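Local coordinates for citrate lyase, subunit 1 (Methanosaeta concilii, PDB 6HXI), which probably uses ATP to convert citrate and coenzyme A to acetyl-CoA and oxaloacetate, releasing ADP and phosphate, at residues T112-E117 / P202-G207. Sequence-based numbering, arbitrary orientation.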
loop_
_atom_site.group_PDB
_atom_site.type_symbol
_atom_site.label_atom_id
_atom_site.label_comp_id
_atom_site.label_asym_id
_atom_site.label_seq_id
_atom_site.Cartn_x
_atom_site.Cartn_y
_atom_site.Cartn_z
ATOM N N THR C 112 9.256 -82.364 6.539
ATOM C CA THR C 112 7.887 -82.845 6.668
ATOM C C THR C 112 7.781 -84.269 6.089
ATOM O O THR C 112 7.898 -84.449 4.871
ATOM C CB THR C 112 6.877 -81.824 6.122
ATOM O OG1 THR C 112 6.923 -80.685 6.981
ATOM C CG2 THR C 112 5.439 -82.351 6.093
ATOM N N PRO C 113 7.583 -85.288 6.963
ATOM C CA PRO C 113 7.416 -86.664 6.465
ATOM C C PRO C 113 6.044 -86.743 5.798
ATOM O O PRO C 113 5.025 -86.423 6.421
ATOM C CB PRO C 113 7.507 -87.523 7.736
ATOM C CG PRO C 113 7.925 -86.579 8.840
ATOM C CD PRO C 113 7.428 -85.239 8.428
ATOM N N HIS C 114 6.033 -87.094 4.505
ATOM C CA HIS C 114 4.830 -87.080 3.669
ATOM C C HIS C 114 4.591 -88.336 2.841
ATOM O O HIS C 114 5.523 -89.115 2.603
ATOM C CB HIS C 114 4.925 -85.876 2.716
ATOM C CG HIS C 114 6.072 -85.952 1.751
ATOM N ND1 HIS C 114 7.367 -85.629 2.136
ATOM C CD2 HIS C 114 6.084 -86.323 0.451
ATOM C CE1 HIS C 114 8.119 -85.824 1.066
ATOM N NE2 HIS C 114 7.389 -86.230 0.024
ATOM N N LYS C 115 3.349 -88.462 2.322
ATOM C CA LYS C 115 2.912 -89.526 1.422
ATOM C C LYS C 115 2.522 -88.880 0.088
ATOM O O LYS C 115 3.156 -89.158 -0.931
ATOM C CB LYS C 115 1.737 -90.326 2.027
ATOM C CG LYS C 115 1.356 -91.592 1.247
ATOM C CD LYS C 115 0.029 -91.427 0.474
ATOM C CE LYS C 115 -0.378 -92.643 -0.329
ATOM N NZ LYS C 115 0.486 -92.846 -1.525
ATOM N N GLU C 116 1.502 -87.998 0.110
ATOM C CA GLU C 116 0.989 -87.306 -1.076
ATOM C C GLU C 116 1.948 -86.252 -1.592
ATOM O O GLU C 116 2.628 -85.584 -0.811
ATOM C CB GLU C 116 -0.383 -86.657 -0.800
ATOM C CG GLU C 116 -1.529 -87.645 -0.632
ATOM C CD GLU C 116 -1.827 -88.112 0.783
ATOM O OE1 GLU C 116 -2.492 -89.164 0.923
ATOM O OE2 GLU C 116 -1.425 -87.421 1.749
ATOM N N GLU C 117 1.990 -86.097 -2.914
ATOM C CA GLU C 117 2.790 -85.078 -3.581
ATOM C C GLU C 117 1.939 -84.493 -4.707
ATOM O O GLU C 117 1.784 -85.127 -5.754
ATOM C CB GLU C 117 4.126 -85.642 -4.099
ATOM C CG GLU C 117 5.237 -85.652 -3.058
ATOM C CD GLU C 117 6.667 -85.844 -3.544
ATOM O OE1 GLU C 117 6.881 -86.166 -4.735
ATOM O OE2 GLU C 117 7.585 -85.661 -2.714
ATOM N N PRO C 202 6.612 -80.125 -4.873
ATOM C CA PRO C 202 5.223 -80.452 -4.522
ATOM C C PRO C 202 4.669 -79.776 -3.245
ATOM O O PRO C 202 5.394 -79.102 -2.508
ATOM C CB PRO C 202 5.310 -81.979 -4.346
ATOM C CG PRO C 202 6.753 -82.232 -3.840
ATOM C CD PRO C 202 7.543 -80.946 -4.080
ATOM N N PHE C 203 3.364 -79.934 -3.010
ATOM C CA PHE C 203 2.703 -79.547 -1.774
ATOM C C PHE C 203 2.133 -80.826 -1.137
ATOM O O PHE C 203 1.976 -81.827 -1.835
ATOM C CB PHE C 203 1.663 -78.424 -1.950
ATOM C CG PHE C 203 0.327 -78.722 -2.590
ATOM C CD1 PHE C 203 -0.765 -79.099 -1.814
ATOM C CD2 PHE C 203 0.122 -78.492 -3.944
ATOM C CE1 PHE C 203 -2.015 -79.325 -2.398
ATOM C CE2 PHE C 203 -1.133 -78.714 -4.529
ATOM C CZ PHE C 203 -2.193 -79.125 -3.749
ATOM N N THR C 204 1.915 -80.828 0.190
ATOM C CA THR C 204 1.387 -81.983 0.922
ATOM C C THR C 204 0.436 -81.559 2.052
ATOM O O THR C 204 0.150 -80.372 2.241
ATOM C CB THR C 204 2.535 -82.910 1.429
ATOM O OG1 THR C 204 3.496 -83.123 0.394
ATOM C CG2 THR C 204 2.023 -84.266 1.934
ATOM N N PHE C 205 -0.040 -82.568 2.803
ATOM C CA PHE C 205 -0.927 -82.464 3.946
ATOM C C PHE C 205 -0.229 -82.817 5.256
ATOM O O PHE C 205 0.585 -83.741 5.309
ATOM C CB PHE C 205 -2.164 -83.352 3.733
ATOM C CG PHE C 205 -3.103 -82.803 2.690
ATOM C CD1 PHE C 205 -4.093 -81.888 3.034
ATOM C CD2 PHE C 205 -2.992 -83.188 1.359
ATOM C CE1 PHE C 205 -4.962 -81.378 2.069
ATOM C CE2 PHE C 205 -3.853 -82.666 0.390
ATOM C CZ PHE C 205 -4.830 -81.762 0.752
ATOM N N SER C 206 -0.543 -82.035 6.297
ATOM C CA SER C 206 -0.099 -82.192 7.681
ATOM C C SER C 206 -1.419 -82.243 8.435
ATOM O O SER C 206 -1.934 -81.206 8.866
ATOM C CB SER C 206 0.730 -80.987 8.119
ATOM O OG SER C 206 1.412 -81.247 9.334
ATOM N N GLY C 207 -2.010 -83.436 8.466
ATOM C CA GLY C 207 -3.333 -83.662 9.031
ATOM C C GLY C 207 -4.373 -83.126 8.067
ATOM O O GLY C 207 -4.479 -83.613 6.936
#
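Thr-204 OG1 donates a hydrogen bond of 2.9 Å to Glu-116 O. The hydroxyl is tilted 23° from the carbonyl plane. The methyl of the same threonine packs against His-114, with CG2 3.4 Å from CB. With CG2 anti to the backbone N of Thr-204 (OG1 at chi1 -45°), OG1 makes the bond, while the methyl packs on His-114 CB and also lies close to the same carbonyl oxygen. The two side chains cross at about a right angle. Further along, Glu-117 lies alongside Pro-202, pointing the same way. Its extended chain leans on the proline ring, and CD comes 3.6 Å from Pro-202 CG.

Two bonds within 112-117 fix the histidine ring. His-114 ND1 donates to Thr-112 O at 3.0 Å, nearly straight and in the ring plane. On the other side of the ring, His-114 NE2 donates to Glu-117 OE2 at 2.8 Å. This bond is more bent, at 138°, and meets the anti side of the carboxylate, tilted out of both the ring plane and the carboxylate plane. Were Glu-117 an alanine, NE2 would probably lose this acceptor and a gap would open beside Pro-202.

Strand 195-206 lies between strands 118-125 and 209-220 in the antiparallel sheet of the ATP-grasp region. Phe-203 and Phe-205 pack on helix 173-192. The contact thus joins the loop ahead of strand 118-125 to the neighbouring strand. With a nitrogen donating on each side, the ring is probably protonated, and the nearby carboxylate would stabilise that charge.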